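Local coordinates for inositol dehydrogenase (Lactobacillus casei, PDB 4MKX), which probably oxidises scyllo-inositol with NAD as the hydride acceptor, as a sugar alcohol dehydrogenase of the Gfo/Idh/MocA family, at residues I20-L25 and A43-A48; K16-G21 and D80-F85; K30-N35 and L308-A313. All blocks are in the same frame, centred on the assembly; numbering follows the deposited sequence.

Contact 1: I20-L25 and A43-A48; sequences IGIVGL and AKLQAA
Ile20 and Leu45 lie side by side on parallel strands whose short axes approach to 4.5 Å at 33°, and directly after this pair a beta bulge moves the register by one residue, so that Gly21 lies beside Ala47 and Ile22 beside Ala48. The first rung runs from Ile20 N to Lys44 O (2.9 Å). At the bulge, Ile20 O receives two amides in succession, Gln46 N at 2.9 Å and, weakly, Ala47 N at 3.3 Å; Ile22 N then bonds Ala47 O from above its carbonyl plane. On the face that carries Ile20, Ile22, Leu45 and Ala48, the first three pack against Ala33 and Ile36 of helix 27-38. Leu45, its CG anti to the backbone N (chi1 -168°), turns CD1 toward Ile22 CG2 at 4.1 Å. That same CG2 branch, wedged between the backbone N and carbonyl carbon of Ile22, also meets Ala48 CB (4.0 Å), and Leu25 CD1 touches this methyl from beyond the strand end. On the other face Ala47 CB rests 4.2 Å from Gly21 CA. Gln46 directs its amide away, to a hydrogen bond with Glu67. The two strands and helix 27-38 form the first beta-alpha-beta crossover of the Rossmann fold, and Gly24 begins a GxGxxG pattern consistent with dinucleotide binding. Two amides on Ile20 O, one weakly bound, keep the strands bonded through the bulge, while the helix-facing side chains are hydrocarbon.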
loop_
_atom_site.group_PDB
_atom_site.type_symbol
_atom_site.label_atom_id
_atom_site.label_comp_id
_atom_site.label_asym_id
_atom_site.label_seq_id
_atom_site.Cartn_x
_atom_site.Cartn_y
_atom_site.Cartn_z
ATOM N N ILE A 20 40.773 -11.114 11.229
ATOM C CA ILE A 20 40.602 -9.857 10.511
ATOM C C ILE A 20 41.085 -8.687 11.344
ATOM O O ILE A 20 40.855 -8.638 12.549
ATOM C CB ILE A 20 39.109 -9.656 10.157
ATOM C CG1 ILE A 20 38.659 -10.801 9.245
ATOM C CG2 ILE A 20 38.875 -8.295 9.490
ATOM C CD1 ILE A 20 37.211 -10.746 8.858
ATOM N N GLY A 21 41.766 -7.741 10.708
ATOM C CA GLY A 21 42.070 -6.490 11.377
ATOM C C GLY A 21 41.263 -5.378 10.743
ATOM O O GLY A 21 41.038 -5.392 9.539
ATOM N N ILE A 22 40.827 -4.423 11.555
ATOM C CA ILE A 22 40.009 -3.334 11.061
ATOM C C ILE A 22 40.683 -1.995 11.334
ATOM O O ILE A 22 41.361 -1.821 12.348
ATOM C CB ILE A 22 38.574 -3.376 11.666
ATOM C CG1 ILE A 22 37.657 -2.381 10.948
ATOM C CG2 ILE A 22 38.588 -3.100 13.172
ATOM C CD1 ILE A 22 36.166 -2.613 11.232
ATOM N N VAL A 23 40.515 -1.053 10.414
ATOM C CA VAL A 23 40.915 0.320 10.662
ATOM C C VAL A 23 39.695 1.188 10.405
ATOM O O VAL A 23 38.973 0.973 9.428
ATOM C CB VAL A 23 42.100 0.761 9.769
ATOM C CG1 VAL A 23 41.785 0.579 8.273
ATOM C CG2 VAL A 23 42.480 2.204 10.079
ATOM N N GLY A 24 39.451 2.147 11.290
ATOM C CA GLY A 24 38.289 3.005 11.193
ATOM C C GLY A 24 37.220 2.478 12.127
ATOM O O GLY A 24 36.630 1.425 11.872
ATOM N N LEU A 25 36.984 3.190 13.223
ATOM C CA LEU A 25 35.991 2.755 14.189
ATOM C C LEU A 25 34.979 3.862 14.442
ATOM O O LEU A 25 34.537 4.076 15.569
ATOM C CB LEU A 25 36.664 2.282 15.482
ATOM C CG LEU A 25 37.403 0.948 15.366
ATOM C CD1 LEU A 25 38.250 0.677 16.602
ATOM C CD2 LEU A 25 36.423 -0.192 15.146
ATOM N N ALA A 43 35.090 -16.327 11.264
ATOM C CA ALA A 43 35.855 -15.095 11.339
ATOM C C ALA A 43 36.092 -14.693 12.780
ATOM O O ALA A 43 35.289 -14.984 13.670
ATOM C CB ALA A 43 35.145 -13.982 10.593
ATOM N N LYS A 44 37.214 -14.021 13.001
ATOM C CA LYS A 44 37.551 -13.496 14.305
ATOM C C LYS A 44 38.054 -12.077 14.116
ATOM O O LYS A 44 38.874 -11.830 13.233
ATOM C CB LYS A 44 38.659 -14.357 14.907
ATOM C CG LYS A 44 39.213 -13.858 16.218
ATOM C CD LYS A 44 40.275 -14.822 16.727
ATOM C CE LYS A 44 40.957 -14.297 17.981
ATOM N NZ LYS A 44 39.976 -13.948 19.041
ATOM N N LEU A 45 37.567 -11.142 14.927
ATOM C CA LEU A 45 38.139 -9.799 14.910
ATOM C C LEU A 45 39.362 -9.806 15.814
ATOM O O LEU A 45 39.242 -9.817 17.040
ATOM C CB LEU A 45 37.127 -8.744 15.364
ATOM C CG LEU A 45 37.571 -7.301 15.101
ATOM C CD1 LEU A 45 37.651 -7.036 13.616
ATOM C CD2 LEU A 45 36.637 -6.318 15.766
ATOM N N GLN A 46 40.533 -9.807 15.191
ATOM C CA GLN A 46 41.795 -10.031 15.885
ATOM C C GLN A 46 42.480 -8.725 16.264
ATOM O O GLN A 46 43.062 -8.599 17.347
ATOM C CB GLN A 46 42.718 -10.851 14.987
ATOM C CG GLN A 46 44.144 -10.962 15.504
ATOM C CD GLN A 46 44.275 -11.917 16.676
ATOM O OE1 GLN A 46 43.333 -12.627 17.025
ATOM N NE2 GLN A 46 45.454 -11.942 17.282
ATOM N N ALA A 47 42.406 -7.743 15.369
ATOM C CA ALA A 47 43.150 -6.507 15.561
ATOM C C ALA A 47 42.334 -5.296 15.133
ATOM O O ALA A 47 41.444 -5.403 14.285
ATOM C CB ALA A 47 44.451 -6.557 14.785
ATOM N N ALA A 48 42.636 -4.146 15.733
ATOM C CA ALA A 48 42.007 -2.883 15.361
ATOM C C ALA A 48 43.065 -1.786 15.329
ATOM O O ALA A 48 43.997 -1.796 16.144
ATOM C CB ALA A 48 40.900 -2.522 16.338
#

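Contact 2: K16-G21 and D80-F85; sequences KTIKIG and DIDAVF
Asp82 turns its carboxylate back to the neighbouring strand, its CG anti to its own carbonyl carbon (chi1 -55°), and OD2 takes the amide of Lys19 N at 2.9 Å, almost straight at 172°. The bond is reciprocated, since Asp82 N donates to Lys19 O at 2.8 Å. Asp80 has CG opposite its backbone N (chi1 -176°), and its OD2 meets Lys19 NZ in a 3.2 Å salt bridge that arrives from above the carboxylate plane. Cutting Lys19 back to an alanine is likely to leave the Asp80 carboxylate without its charged mate and the buried Asp80 O without the CD that lies against it. Farther along, Gly21 N to Ala83 O and Phe85 N to Gly21 O pair strands 18-23 and 83-86, the central parallel neighbours where the 3-2-1-4-5-6 order of the Rossmann sheet changes direction. Gly21 suits its place: a CB there would clash with Ile81 CD1, while Ile81 CG2 packs 3.7 Å from Gly21 N. Against helix 304-319, Ile18 CG2 reaches Ala83 CB at 4.2 Å; beside Ile36, Ile20 CG2 comes obliquely to Phe85 CD1 at 3.7 Å. The Phe85 ring stacks in turn on Phe108.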
loop_
_atom_site.group_PDB
_atom_site.type_symbol
_atom_site.label_atom_id
_atom_site.label_comp_id
_atom_site.label_asym_id
_atom_site.label_seq_id
_atom_site.Cartn_x
_atom_site.Cartn_y
_atom_site.Cartn_z
ATOM N N LYS A 16 39.434 -23.088 8.165
ATOM C CA LYS A 16 39.506 -22.612 9.542
ATOM C C LYS A 16 38.840 -21.256 9.786
ATOM O O LYS A 16 37.725 -20.998 9.327
ATOM C CB LYS A 16 40.968 -22.592 10.017
ATOM C CG LYS A 16 41.141 -22.841 11.517
ATOM C CD LYS A 16 42.374 -23.676 11.819
ATOM C CE LYS A 16 43.493 -22.838 12.419
ATOM N NZ LYS A 16 44.102 -21.906 11.430
ATOM N N THR A 17 39.537 -20.405 10.532
ATOM C CA THR A 17 39.015 -19.122 10.966
ATOM C C THR A 17 39.856 -17.996 10.376
ATOM O O THR A 17 41.072 -17.962 10.557
ATOM C CB THR A 17 39.053 -19.018 12.495
ATOM O OG1 THR A 17 38.285 -20.086 13.067
ATOM C CG2 THR A 17 38.481 -17.693 12.954
ATOM N N ILE A 18 39.204 -17.076 9.673
ATOM C CA ILE A 18 39.886 -15.921 9.090
ATOM C C ILE A 18 40.039 -14.853 10.162
ATOM O O ILE A 18 39.045 -14.378 10.705
ATOM C CB ILE A 18 39.075 -15.331 7.922
ATOM C CG1 ILE A 18 38.796 -16.399 6.865
ATOM C CG2 ILE A 18 39.799 -14.130 7.308
ATOM C CD1 ILE A 18 40.045 -16.983 6.244
ATOM N N LYS A 19 41.274 -14.471 10.479
ATOM C CA LYS A 19 41.490 -13.418 11.470
ATOM C C LYS A 19 41.546 -12.079 10.748
ATOM O O LYS A 19 42.277 -11.931 9.775
ATOM C CB LYS A 19 42.782 -13.661 12.244
ATOM C CG LYS A 19 42.717 -14.883 13.138
ATOM C CD LYS A 19 44.101 -15.278 13.645
ATOM C CE LYS A 19 44.033 -16.570 14.443
ATOM N NZ LYS A 19 45.223 -17.433 14.192
ATOM N N ILE A 20 40.773 -11.114 11.229
ATOM C CA ILE A 20 40.602 -9.857 10.511
ATOM C C ILE A 20 41.085 -8.687 11.344
ATOM O O ILE A 20 40.855 -8.638 12.549
ATOM C CB ILE A 20 39.109 -9.656 10.157
ATOM C CG1 ILE A 20 38.659 -10.801 9.245
ATOM C CG2 ILE A 20 38.875 -8.295 9.490
ATOM C CD1 ILE A 20 37.211 -10.746 8.858
ATOM N N GLY A 21 41.766 -7.741 10.708
ATOM C CA GLY A 21 42.070 -6.490 11.377
ATOM C C GLY A 21 41.263 -5.378 10.743
ATOM O O GLY A 21 41.038 -5.392 9.539
ATOM N N ASP A 80 48.447 -10.688 13.940
ATOM C CA ASP A 80 48.174 -12.034 13.457
ATOM C C ASP A 80 46.861 -12.041 12.681
ATOM O O ASP A 80 45.853 -12.554 13.161
ATOM C CB ASP A 80 48.093 -13.015 14.629
ATOM C CG ASP A 80 47.913 -14.451 14.178
ATOM O OD1 ASP A 80 48.248 -14.768 13.012
ATOM O OD2 ASP A 80 47.448 -15.271 15.001
ATOM N N ILE A 81 46.878 -11.470 11.481
ATOM C CA ILE A 81 45.659 -11.351 10.683
ATOM C C ILE A 81 45.864 -11.869 9.264
ATOM O O ILE A 81 46.992 -11.878 8.759
ATOM C CB ILE A 81 45.175 -9.896 10.626
ATOM C CG1 ILE A 81 46.226 -8.986 9.979
ATOM C CG2 ILE A 81 44.809 -9.391 12.017
ATOM C CD1 ILE A 81 45.784 -7.515 9.915
ATOM N N ASP A 82 44.770 -12.281 8.621
ATOM C CA ASP A 82 44.809 -12.801 7.257
ATOM C C ASP A 82 44.214 -11.779 6.295
ATOM O O ASP A 82 44.471 -11.822 5.091
ATOM C CB ASP A 82 43.977 -14.073 7.166
ATOM C CG ASP A 82 44.400 -15.115 8.182
ATOM O OD1 ASP A 82 45.605 -15.444 8.215
ATOM O OD2 ASP A 82 43.536 -15.583 8.956
ATOM N N ALA A 83 43.410 -10.876 6.844
ATOM C CA ALA A 83 42.618 -9.941 6.038
ATOM C C ALA A 83 42.371 -8.643 6.781
ATOM O O ALA A 83 42.451 -8.598 8.012
ATOM C CB ALA A 83 41.291 -10.589 5.650
ATOM N N VAL A 84 42.039 -7.585 6.034
ATOM C CA VAL A 84 41.783 -6.291 6.644
ATOM C C VAL A 84 40.446 -5.735 6.168
ATOM O O VAL A 84 40.044 -5.989 5.041
ATOM C CB VAL A 84 42.885 -5.264 6.312
ATOM C CG1 VAL A 84 44.234 -5.741 6.812
ATOM C CG2 VAL A 84 42.950 -5.011 4.817
ATOM N N PHE A 85 39.776 -4.989 7.042
ATOM C CA PHE A 85 38.596 -4.220 6.664
ATOM C C PHE A 85 38.995 -2.771 6.763
ATOM O O PHE A 85 39.370 -2.298 7.843
ATOM C CB PHE A 85 37.448 -4.470 7.642
ATOM C CG PHE A 85 36.404 -5.421 7.131
ATOM C CD1 PHE A 85 36.735 -6.740 6.843
ATOM C CD2 PHE A 85 35.094 -5.003 6.960
ATOM C CE1 PHE A 85 35.780 -7.627 6.374
ATOM C CE2 PHE A 85 34.131 -5.879 6.480
ATOM C CZ PHE A 85 34.474 -7.192 6.193
#

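Contact 3: K30-N35 and L308-A313; sequences KIHATN and LSEEQA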
loop_
_atom_site.group_PDB
_atom_site.type_symbol
_atom_site.label_atom_id
_atom_site.label_comp_id
_atom_site.label_asym_id
_atom_site.label_seq_id
_atom_site.Cartn_x
_atom_site.Cartn_y
_atom_site.Cartn_z
ATOM N N LYS A 30 32.239 0.545 13.445
ATOM C CA LYS A 30 31.737 -0.181 14.610
ATOM C C LYS A 30 30.713 -1.234 14.214
ATOM O O LYS A 30 30.662 -2.307 14.818
ATOM C CB LYS A 30 31.160 0.789 15.650
ATOM C CG LYS A 30 32.250 1.477 16.470
ATOM C CD LYS A 30 31.698 2.502 17.443
ATOM C CE LYS A 30 32.839 3.071 18.287
ATOM N NZ LYS A 30 32.371 3.951 19.391
ATOM N N ILE A 31 29.903 -0.935 13.203
ATOM C CA ILE A 31 28.966 -1.926 12.689
ATOM C C ILE A 31 29.696 -3.150 12.139
ATOM O O ILE A 31 29.397 -4.279 12.519
ATOM C CB ILE A 31 28.028 -1.316 11.626
ATOM C CG1 ILE A 31 27.144 -0.242 12.274
ATOM C CG2 ILE A 31 27.176 -2.398 10.967
ATOM C CD1 ILE A 31 26.365 0.596 11.286
ATOM N N HIS A 32 30.671 -2.931 11.258
ATOM C CA HIS A 32 31.439 -4.029 10.697
ATOM C C HIS A 32 32.167 -4.798 11.792
ATOM O O HIS A 32 32.208 -6.025 11.780
ATOM C CB HIS A 32 32.476 -3.509 9.691
ATOM C CG HIS A 32 31.901 -3.119 8.361
ATOM N ND1 HIS A 32 31.061 -3.942 7.637
ATOM C CD2 HIS A 32 32.084 -2.015 7.601
ATOM C CE1 HIS A 32 30.732 -3.347 6.505
ATOM N NE2 HIS A 32 31.347 -2.176 6.453
ATOM N N ALA A 33 32.774 -4.065 12.719
ATOM C CA ALA A 33 33.563 -4.696 13.778
ATOM C C ALA A 33 32.688 -5.584 14.652
ATOM O O ALA A 33 33.055 -6.718 14.956
ATOM C CB ALA A 33 34.251 -3.642 14.624
ATOM N N THR A 34 31.536 -5.059 15.051
ATOM C CA THR A 34 30.607 -5.813 15.897
ATOM C C THR A 34 30.115 -7.053 15.166
ATOM O O THR A 34 30.057 -8.140 15.737
ATOM C CB THR A 34 29.413 -4.948 16.305
ATOM O OG1 THR A 34 29.892 -3.789 16.993
ATOM C CG2 THR A 34 28.458 -5.714 17.218
ATOM N N ASN A 35 29.763 -6.892 13.895
ATOM C CA ASN A 35 29.281 -8.019 13.115
ATOM C C ASN A 35 30.330 -9.112 12.975
ATOM O O ASN A 35 30.043 -10.290 13.174
ATOM C CB ASN A 35 28.818 -7.558 11.736
ATOM C CG ASN A 35 27.497 -6.832 11.766
ATOM O OD1 ASN A 35 26.766 -6.861 12.763
ATOM N ND2 ASN A 35 27.174 -6.179 10.664
ATOM N N LEU A 308 25.717 -7.590 6.843
ATOM C CA LEU A 308 26.057 -8.943 7.275
ATOM C C LEU A 308 26.350 -9.846 6.081
ATOM O O LEU A 308 27.324 -10.592 6.094
ATOM C CB LEU A 308 24.925 -9.536 8.128
ATOM C CG LEU A 308 24.875 -9.039 9.570
ATOM C CD1 LEU A 308 23.493 -9.263 10.182
ATOM C CD2 LEU A 308 25.950 -9.751 10.394
ATOM N N SER A 309 25.516 -9.763 5.045
ATOM C CA SER A 309 25.717 -10.599 3.875
ATOM C C SER A 309 27.023 -10.292 3.139
ATOM O O SER A 309 27.711 -11.214 2.724
ATOM C CB SER A 309 24.529 -10.506 2.913
ATOM O OG SER A 309 23.389 -11.134 3.490
ATOM N N GLU A 310 27.366 -9.016 2.962
ATOM C CA GLU A 310 28.619 -8.703 2.272
ATOM C C GLU A 310 29.842 -9.104 3.099
ATOM O O GLU A 310 30.854 -9.488 2.535
ATOM C CB GLU A 310 28.722 -7.227 1.848
ATOM C CG GLU A 310 29.085 -6.262 2.967
ATOM C CD GLU A 310 29.183 -4.816 2.512
ATOM O OE1 GLU A 310 29.281 -4.557 1.287
ATOM O OE2 GLU A 310 29.151 -3.925 3.393
ATOM N N GLU A 311 29.752 -8.994 4.423
ATOM C CA GLU A 311 30.855 -9.402 5.286
ATOM C C GLU A 311 31.044 -10.911 5.177
ATOM O O GLU A 311 32.166 -11.394 5.050
ATOM C CB GLU A 311 30.572 -9.012 6.742
ATOM C CG GLU A 311 30.573 -7.506 6.993
ATOM C CD GLU A 311 29.703 -7.125 8.162
ATOM O OE1 GLU A 311 29.088 -8.036 8.748
ATOM O OE2 GLU A 311 29.593 -5.924 8.487
ATOM N N GLN A 312 29.945 -11.657 5.220
ATOM C CA GLN A 312 30.042 -13.112 5.135
ATOM C C GLN A 312 30.555 -13.536 3.768
ATOM O O GLN A 312 31.340 -14.486 3.656
ATOM C CB GLN A 312 28.692 -13.775 5.426
ATOM C CG GLN A 312 28.789 -15.288 5.646
ATOM C CD GLN A 312 29.565 -15.650 6.910
ATOM O OE1 GLN A 312 29.083 -15.444 8.024
ATOM N NE2 GLN A 312 30.773 -16.195 6.739
ATOM N N ALA A 313 30.131 -12.827 2.727
ATOM C CA ALA A 313 30.588 -13.147 1.383
ATOM C C ALA A 313 32.101 -12.950 1.249
ATOM O O ALA A 313 32.772 -13.719 0.562
ATOM C CB ALA A 313 29.843 -12.306 0.349
#
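A single carboxylate oxygen, Glu311 OE2, takes hydrogen bonds from two side chains of the facing helix, His32 and Asn35, in a buried setting. His32 ND1 donates over a short 2.6 Å to Glu311 OE2, at its anti lone pair and 15° out of the imidazole plane. Asn35 ND2 reaches the same Glu311 OE2 on the syn side at 3.3 Å, with the oxygen close to the plane of the amide. A second, weak bond joins Asn35 ND2 to Glu311 OE1, so the amide nitrogen faces both oxygens, while Asn35 CB lies against OE1. The carboxylate is turned 68° from the imidazole and a little less from the amide. Its reach comes from a side chain extended beyond CG, which carries the acid across between helices whose short axes lie 10.6 Å apart at 60°. Leu308 supplies the apolar part: its side chain crosses that of Asn35 at about a right angle, with CD2 3.6 Å from Asn35 CG. Glu310 OE2 approaches the imidazole edge in plane, 3.5 Å from His32 CE1.

With ND1 donating to Glu311 and NE2 hydrogen-bonded to Glu110, both ring nitrogens are engaged and the rotation of the imidazole is fixed; Phe85 and Phe108 add edge-to-face ring contacts. Three acids around it, Glu311, Glu310 and Glu110, could favour a positive imidazole, although its charge is not known. Helix 27-38 follows the first strand of the nucleotide-binding domain, whereas helix 304-319 returns from far along the chain to pack on it. The arrangement is a buried histidine-carboxylate hydrogen bond, reinforced by asparagine, between the first Rossmann helix and this late helix.

Contacts 1 and 2 share Ile20 and Gly21: strand 18-23 is paired on one edge with 43-49 and on the other with 83-86, and the centres of the two contacts lie about 7 Å apart. Contact 3 lies above this sheet, its centre about 11 Å from that of contact 1 and 13 Å from that of contact 2. Helix 27-38 ties it to contact 1, where Ile22 CD1 meets His32 CB at 4.1 Å. Phe85 ties it to contact 2, with CE2 3.8 Å from His32 ND1. The glycine-rich turn after strand 18-23, probably part of the NAD site, leads directly into helix 27-38 and so connects the central strand with contact 3.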